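Local coordinates for 2-dehydropantoate 2-reductase (Enterococcus faecium, PDB 3WFI), which acts as a D-mandelate dehydrogenase of the ketopantoate reductase family and binds NAD(+) in a Rossmann-type domain, at residues G9-G12 / S13-L17; L28-W32 / A33-Q37; L76-K79 / A80-E84. All blocks are in the same frame, centred on the assembly; numbering follows the deposited sequence.

Contact 1: G9-G12 / S13-L17; sequences GAMG and SRFGL
Gly9 O is gripped by two donors of Ser13. The backbone Ser13 N reaches Gly9 O at 2.8 Å, almost in line with the carbonyl. Ser13 OG comes to Gly9 O at 2.9 Å from above the carbonyl plane, 42° out of it. With chi1 at -69°, OG stands beside the serine's own N, and both donors turn back to one oxygen. Farther along, Gly16 N donates to Gly12 O at 2.8 Å. Neither of these glycines has a side chain, and both are buried. From Gly12 through Ser13 to Gly16 the turn is tightly packed.

Gly9 is the N-cap residue of helix 10-21. Gly9 and Gly12, with Gly7, fit the GxGxxG pattern of a Rossmann fold, in which strand 2-6, helix 10-21 and strand 25-30 form a beta-alpha-beta unit. Ala10 and Met11 belong to the NAD(+) site of this protein. They are partly exposed, unlike Gly12 to Leu17, which are buried.

Met11 meets Phe15 in a Met-aromatic contact at the ring edge. Met11 SD is 3.8 Å from Phe15 CE1 and lies 76° off the ring normal. The methionine chain is bent at chi2 and chi3. Arg14 touches this turn through CB, 3.4 Å from Met11 O. The rest of its chain leads away, and NE bonds to Thr130 O.

Contact 2: L28-W32 / A33-Q37; sequences LIDGW and AEHVQ
Trp32 O accepts the backbone N of Val36 at 3.0 Å and closes the first turn of helix 33-42, directly after strand 25-30 has ended and the chain has turned at Gly31. Trp32 holds the N-cap position. Just before it, Asp30 OD2 takes the backbone N of Trp32 at 2.8 Å, which makes an Asx turn. The carboxylate is therefore tied to the bend between strand and helix.

The Trp32 side chain folds back over the new helix. Its CG is anti to the backbone N (chi1 -179°), and the indole lies along the first turn. His35 CB sits over one face, toward the rim, 3.4 Å from Trp32 CE3. The imidazole and the six-membered ring are nearly parallel, with planes at 17°. They are slid apart and barely overlap, their centroids 5.3 Å from each other. Glu34 passes the pyrrole end of the indole. Its CB is 3.6 Å from Trp32 NE1, and OE2 lies at the ring edge, in the plane.

On the strand side, Asp30 OD2 meets the edge of the imidazole, 3.7 Å from His35 CD2. The carboxylate is turned steeply against the ring. Val36 CG2 packs 3.6 Å from Asp30 O. Asp30 is part of the NAD(+) site. Its OD1 bonds to Ala8 N, and His35 NE2 bonds to Ala8 O, which ties both residues to the glycine-rich loop.

In the wider fold, strand 25-30 runs between strands 2-6 and 59-61. Val36 rests on Ile59 of the latter. Trp32 and His35 both touch Leu133 of strand 132-135, which belongs to the smaller sheet.

Contact 3: L76-K79 / A80-E84; sequences LFTK and AMQLE
The amide of Gln82 meets Lys79 through its oxygen. OE1 is 3.9 Å from Lys79 CB and 4.2 Å from Lys79 CD, and the lysine chain comes past it from one side of the amide plane. The two side chains lie alongside each other and point the same way. The other flat group, the Phe77 ring, turns away from helix 80-90. Gly12 CA lies over one of its faces, 3.6 Å from Phe77 CD2, and its CZ edge points at a face of the Phe15 ring.

The segment 76-79 leaves strand 71-76 of the Rossmann fold and runs into helix 80-90. Lys79 and Gln82 both belong to the NAD(+) site of this protein, so the paired chains lie on its cofactor-binding side. Both are exposed. Lys79 stands near Arg270, and Met81 near Glu273, two further residues of that site.

The backbone turn is fastened by Gln82 N, which donates to Lys79 O at 2.9 Å. The donor stands well above the carbonyl plane, 51° out of it.

Thr78 divides its branches between two tasks. OG1 stands beside the backbone N (chi1 -65°) and bonds to Ala6 O at the end of strand 2-6. That torsion puts the methyl CG2 anti to the backbone N, facing the helix. There it presses on Gln82, 3.4 Å from both Gln82 CB and Gln82 C. The hydroxyl thus holds the loop to the sheet, while the methyl packs against Gln82.

On the buried side, Leu76 and Leu83 cross at about a right angle. Helix 109-113 covers both, through Ile113 on Leu76 and His109 on Leu83. Leu83 CD1 rests against both methyls of Leu76, 3.8 Å from CD1 and 3.9 Å from CD2.

All three contacts mark the point where a helix begins after a strand of the Rossmann sheet, and each holds residues of the NAD(+) site. Contact 1 is the most buried and relies mainly on backbone bonds around glycines. Contacts 2 and 3 are partly buried. Contact 2 is built on aromatic rings and carboxylates between the large sheet and strand 132-135, while contact 3 joins a leucine pair in the core to polar chains at the surface. Contact 1 touches both others: Gly9 N lies 3.8 Å from Asp30 OD1, and Met11 CG lies 3.4 Å from Phe77 CE1. Contacts 2 and 3 do not touch, their nearest atoms about 6 Å apart.

Contact 1: G9-G12 / S13-L17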
loop_
_atom_site.group_PDB
_atom_site.type_symbol
_atom_site.label_atom_id
_atom_site.label_comp_id
_atom_site.label_asym_id
_atom_site.label_seq_id
_atom_site.Cartn_x
_atom_site.Cartn_y
_atom_site.Cartn_z
ATOM N N GLY B 9 11.546 -34.435 1.480
ATOM C CA GLY B 9 12.697 -33.756 2.072
ATOM C C GLY B 9 12.997 -34.378 3.424
ATOM O O GLY B 9 12.573 -35.498 3.698
ATOM N N ALA B 10 13.699 -33.652 4.287
ATOM C CA ALA B 10 14.141 -34.213 5.569
ATOM C C ALA B 10 12.962 -34.679 6.437
ATOM O O ALA B 10 12.972 -35.795 6.945
ATOM C CB ALA B 10 15.001 -33.208 6.339
ATOM N N MET B 11 11.947 -33.838 6.586
ATOM C CA MET B 11 10.793 -34.170 7.431
ATOM C C MET B 11 9.927 -35.268 6.798
ATOM O O MET B 11 9.502 -36.189 7.486
ATOM C CB MET B 11 9.933 -32.932 7.709
ATOM C CG MET B 11 8.916 -33.114 8.838
ATOM S SD MET B 11 9.628 -33.454 10.470
ATOM C CE MET B 11 10.718 -32.034 10.644
ATOM N N GLY B 12 9.667 -35.162 5.496
ATOM C CA GLY B 12 8.934 -36.203 4.774
ATOM C C GLY B 12 9.630 -37.554 4.876
ATOM O O GLY B 12 8.986 -38.595 5.048
ATOM N N SER B 13 10.950 -37.539 4.765
ATOM C CA SER B 13 11.740 -38.759 4.902
ATOM C C SER B 13 11.644 -39.334 6.317
ATOM O O SER B 13 11.586 -40.543 6.479
ATOM C CB SER B 13 13.197 -38.510 4.515
ATOM O OG SER B 13 13.321 -38.265 3.118
ATOM N N ARG B 14 11.626 -38.482 7.336
ATOM C CA ARG B 14 11.438 -38.965 8.702
ATOM C C ARG B 14 10.094 -39.678 8.805
ATOM O O ARG B 14 10.031 -40.829 9.243
ATOM C CB ARG B 14 11.460 -37.828 9.727
ATOM C CG ARG B 14 11.082 -38.313 11.124
ATOM C CD ARG B 14 11.018 -37.208 12.163
ATOM N NE ARG B 14 12.318 -36.823 12.725
ATOM C CZ ARG B 14 13.031 -37.521 13.621
ATOM N NH1 ARG B 14 12.627 -38.705 14.060
ATOM N NH2 ARG B 14 14.191 -37.032 14.065
ATOM N N PHE B 15 9.031 -38.982 8.398
ATOM C CA PHE B 15 7.672 -39.524 8.481
ATOM C C PHE B 15 7.554 -40.820 7.679
ATOM O O PHE B 15 7.042 -41.813 8.182
ATOM C CB PHE B 15 6.632 -38.504 8.001
ATOM C CG PHE B 15 6.172 -37.545 9.069
ATOM C CD1 PHE B 15 7.073 -36.679 9.678
ATOM C CD2 PHE B 15 4.835 -37.477 9.440
ATOM C CE1 PHE B 15 6.668 -35.797 10.650
ATOM C CE2 PHE B 15 4.415 -36.589 10.419
ATOM C CZ PHE B 15 5.339 -35.743 11.021
ATOM N N GLY B 16 8.067 -40.813 6.455
ATOM C CA GLY B 16 8.061 -41.989 5.597
ATOM C C GLY B 16 8.766 -43.183 6.217
ATOM O O GLY B 16 8.239 -44.305 6.216
ATOM N N LEU B 17 9.958 -42.943 6.751
ATOM C CA LEU B 17 10.717 -43.997 7.411
ATOM C C LEU B 17 9.995 -44.555 8.636
ATOM O O LEU B 17 9.851 -45.781 8.787
ATOM C CB LEU B 17 12.082 -43.475 7.829
ATOM C CG LEU B 17 12.995 -44.553 8.404
ATOM C CD1 LEU B 17 13.300 -45.622 7.360
ATOM C CD2 LEU B 17 14.278 -43.914 8.921
#

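Contact 2: L28-W32 / A33-Q37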
loop_
_atom_site.group_PDB
_atom_site.type_symbol
_atom_site.label_atom_id
_atom_site.label_comp_id
_atom_site.label_asym_id
_atom_site.label_seq_id
_atom_site.Cartn_x
_atom_site.Cartn_y
_atom_site.Cartn_z
ATOM N N LEU B 28 7.042 -42.459 -1.339
ATOM C CA LEU B 28 7.653 -41.142 -1.318
ATOM C C LEU B 28 7.477 -40.496 -2.691
ATOM O O LEU B 28 7.577 -41.153 -3.718
ATOM C CB LEU B 28 9.136 -41.228 -0.980
ATOM C CG LEU B 28 9.497 -41.885 0.366
ATOM C CD1 LEU B 28 10.999 -41.880 0.549
ATOM C CD2 LEU B 28 8.823 -41.204 1.553
ATOM N N ILE B 29 7.184 -39.204 -2.691
ATOM C CA ILE B 29 7.040 -38.438 -3.928
ATOM C C ILE B 29 7.856 -37.162 -3.790
ATOM O O ILE B 29 7.710 -36.426 -2.816
ATOM C CB ILE B 29 5.566 -38.083 -4.218
ATOM C CG1 ILE B 29 4.700 -39.335 -4.188
ATOM C CG2 ILE B 29 5.434 -37.410 -5.587
ATOM C CD1 ILE B 29 3.213 -39.058 -4.101
ATOM N N ASP B 30 8.731 -36.915 -4.760
ATOM C CA ASP B 30 9.644 -35.775 -4.692
ATOM C C ASP B 30 10.024 -35.267 -6.084
ATOM O O ASP B 30 9.985 -36.018 -7.067
ATOM C CB ASP B 30 10.897 -36.164 -3.927
ATOM C CG ASP B 30 11.627 -34.963 -3.369
ATOM O OD1 ASP B 30 11.249 -34.491 -2.279
ATOM O OD2 ASP B 30 12.586 -34.499 -4.022
ATOM N N GLY B 31 10.397 -33.993 -6.157
ATOM C CA GLY B 31 10.785 -33.365 -7.414
ATOM C C GLY B 31 12.276 -33.325 -7.672
ATOM O O GLY B 31 12.694 -32.973 -8.775
ATOM N N TRP B 32 13.082 -33.675 -6.675
ATOM C CA TRP B 32 14.536 -33.634 -6.813
ATOM C C TRP B 32 15.038 -34.950 -7.425
ATOM O O TRP B 32 15.148 -35.965 -6.740
ATOM C CB TRP B 32 15.196 -33.334 -5.455
ATOM C CG TRP B 32 16.695 -33.252 -5.478
ATOM C CD1 TRP B 32 17.491 -33.037 -6.571
ATOM C CD2 TRP B 32 17.584 -33.358 -4.348
ATOM N NE1 TRP B 32 18.815 -33.028 -6.195
ATOM C CE2 TRP B 32 18.901 -33.224 -4.840
ATOM C CE3 TRP B 32 17.395 -33.568 -2.972
ATOM C CZ2 TRP B 32 20.024 -33.284 -4.005
ATOM C CZ3 TRP B 32 18.514 -33.637 -2.145
ATOM C CH2 TRP B 32 19.811 -33.487 -2.665
ATOM N N ALA B 33 15.362 -34.905 -8.719
ATOM C CA ALA B 33 15.709 -36.096 -9.507
ATOM C C ALA B 33 16.832 -36.941 -8.916
ATOM O O ALA B 33 16.750 -38.166 -8.929
ATOM C CB ALA B 33 16.061 -35.702 -10.937
ATOM N N GLU B 34 17.877 -36.297 -8.407
ATOM C CA GLU B 34 19.014 -37.024 -7.833
ATOM C C GLU B 34 18.607 -37.723 -6.533
ATOM O O GLU B 34 19.131 -38.788 -6.197
ATOM C CB GLU B 34 20.175 -36.082 -7.529
ATOM C CG GLU B 34 20.632 -35.157 -8.650
ATOM C CD GLU B 34 21.638 -34.124 -8.157
ATOM O OE1 GLU B 34 22.324 -34.395 -7.135
ATOM O OE2 GLU B 34 21.735 -33.041 -8.784
ATOM N N HIS B 35 17.699 -37.081 -5.796
ATOM C CA HIS B 35 17.129 -37.630 -4.552
ATOM C C HIS B 35 16.336 -38.896 -4.849
ATOM O O HIS B 35 16.528 -39.924 -4.210
ATOM C CB HIS B 35 16.203 -36.589 -3.919
ATOM C CG HIS B 35 15.802 -36.885 -2.505
ATOM N ND1 HIS B 35 16.693 -37.319 -1.550
ATOM C CD2 HIS B 35 14.613 -36.759 -1.873
ATOM C CE1 HIS B 35 16.068 -37.470 -0.395
ATOM N NE2 HIS B 35 14.803 -37.136 -0.566
ATOM N N VAL B 36 15.461 -38.795 -5.848
ATOM C CA VAL B 36 14.615 -39.902 -6.269
ATOM C C VAL B 36 15.473 -41.083 -6.735
ATOM O O VAL B 36 15.257 -42.219 -6.313
ATOM C CB VAL B 36 13.637 -39.461 -7.386
ATOM C CG1 VAL B 36 12.876 -40.654 -7.957
ATOM C CG2 VAL B 36 12.656 -38.418 -6.858
ATOM N N GLN B 37 16.448 -40.803 -7.596
ATOM C CA GLN B 37 17.296 -41.843 -8.177
ATOM C C GLN B 37 18.150 -42.543 -7.117
ATOM O O GLN B 37 18.303 -43.765 -7.147
ATOM C CB GLN B 37 18.188 -41.236 -9.273
ATOM C CG GLN B 37 18.968 -42.250 -10.091
ATOM C CD GLN B 37 18.066 -43.184 -10.854
ATOM O OE1 GLN B 37 17.217 -42.747 -11.632
ATOM N NE2 GLN B 37 18.235 -44.477 -10.632
#

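Contact 3: L76-K79 / A80-E84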
loop_
_atom_site.group_PDB
_atom_site.type_symbol
_atom_site.label_atom_id
_atom_site.label_comp_id
_atom_site.label_asym_id
_atom_site.label_seq_id
_atom_site.Cartn_x
_atom_site.Cartn_y
_atom_site.Cartn_z
ATOM N N LEU B 76 1.359 -33.922 3.324
ATOM C CA LEU B 76 1.950 -32.889 2.486
ATOM C C LEU B 76 3.109 -32.202 3.193
ATOM O O LEU B 76 2.928 -31.661 4.289
ATOM C CB LEU B 76 0.896 -31.824 2.142
ATOM C CG LEU B 76 -0.293 -32.249 1.268
ATOM C CD1 LEU B 76 -1.357 -31.165 1.311
ATOM C CD2 LEU B 76 0.134 -32.504 -0.159
ATOM N N PHE B 77 4.273 -32.223 2.545
ATOM C CA PHE B 77 5.464 -31.487 2.983
ATOM C C PHE B 77 5.986 -30.658 1.804
ATOM O O PHE B 77 7.154 -30.770 1.435
ATOM C CB PHE B 77 6.583 -32.445 3.414
ATOM C CG PHE B 77 6.247 -33.271 4.616
ATOM C CD1 PHE B 77 6.415 -32.750 5.886
ATOM C CD2 PHE B 77 5.736 -34.554 4.480
ATOM C CE1 PHE B 77 6.085 -33.494 7.005
ATOM C CE2 PHE B 77 5.409 -35.308 5.602
ATOM C CZ PHE B 77 5.589 -34.773 6.861
ATOM N N THR B 78 5.114 -29.877 1.185
ATOM C CA THR B 78 5.471 -29.081 0.013
ATOM C C THR B 78 5.232 -27.608 0.326
ATOM O O THR B 78 4.174 -27.257 0.838
ATOM C CB THR B 78 4.600 -29.464 -1.203
ATOM O OG1 THR B 78 4.874 -30.810 -1.599
ATOM C CG2 THR B 78 4.883 -28.564 -2.381
ATOM N N LYS B 79 6.184 -26.748 -0.022
ATOM C CA LYS B 79 5.993 -25.302 0.151
ATOM C C LYS B 79 4.755 -24.795 -0.588
ATOM O O LYS B 79 4.347 -25.357 -1.607
ATOM C CB LYS B 79 7.231 -24.528 -0.317
ATOM C CG LYS B 79 8.440 -24.747 0.572
ATOM C CD LYS B 79 9.734 -24.244 -0.079
ATOM C CE LYS B 79 10.613 -23.534 0.931
ATOM N NZ LYS B 79 11.775 -22.833 0.319
ATOM N N ALA B 80 4.167 -23.724 -0.058
ATOM C CA ALA B 80 2.951 -23.122 -0.622
ATOM C C ALA B 80 3.043 -22.950 -2.138
ATOM O O ALA B 80 2.133 -23.343 -2.867
ATOM C CB ALA B 80 2.671 -21.777 0.039
ATOM N N MET B 81 4.161 -22.399 -2.603
ATOM C CA MET B 81 4.321 -22.056 -4.021
ATOM C C MET B 81 4.408 -23.289 -4.934
ATOM O O MET B 81 4.226 -23.176 -6.148
ATOM C CB MET B 81 5.535 -21.122 -4.231
ATOM C CG MET B 81 5.330 -19.705 -3.681
ATOM S SD MET B 81 6.703 -18.529 -3.807
ATOM C CE MET B 81 6.766 -18.266 -5.575
ATOM N N GLN B 82 4.649 -24.462 -4.348
ATOM C CA GLN B 82 4.717 -25.706 -5.113
ATOM C C GLN B 82 3.518 -26.651 -4.869
ATOM O O GLN B 82 3.416 -27.682 -5.516
ATOM C CB GLN B 82 6.028 -26.411 -4.786
ATOM C CG GLN B 82 7.274 -25.615 -5.160
ATOM C CD GLN B 82 8.537 -26.155 -4.515
ATOM O OE1 GLN B 82 8.538 -26.536 -3.338
ATOM N NE2 GLN B 82 9.626 -26.196 -5.284
ATOM N N LEU B 83 2.597 -26.274 -3.980
ATOM C CA LEU B 83 1.526 -27.175 -3.520
ATOM C C LEU B 83 0.519 -27.540 -4.605
ATOM O O LEU B 83 0.152 -28.702 -4.748
ATOM C CB LEU B 83 0.765 -26.567 -2.324
ATOM C CG LEU B 83 -0.452 -27.369 -1.816
ATOM C CD1 LEU B 83 -0.043 -28.744 -1.303
ATOM C CD2 LEU B 83 -1.203 -26.600 -0.736
ATOM N N GLU B 84 0.038 -26.549 -5.352
ATOM C CA GLU B 84 -0.998 -26.822 -6.335
ATOM C C GLU B 84 -0.452 -27.705 -7.444
ATOM O O GLU B 84 -1.126 -28.627 -7.891
ATOM C CB GLU B 84 -1.603 -25.531 -6.890
ATOM C CG GLU B 84 -2.690 -25.793 -7.920
ATOM C CD GLU B 84 -3.701 -24.678 -7.988
ATOM O OE1 GLU B 84 -4.899 -24.970 -8.193
ATOM O OE2 GLU B 84 -3.291 -23.511 -7.814
#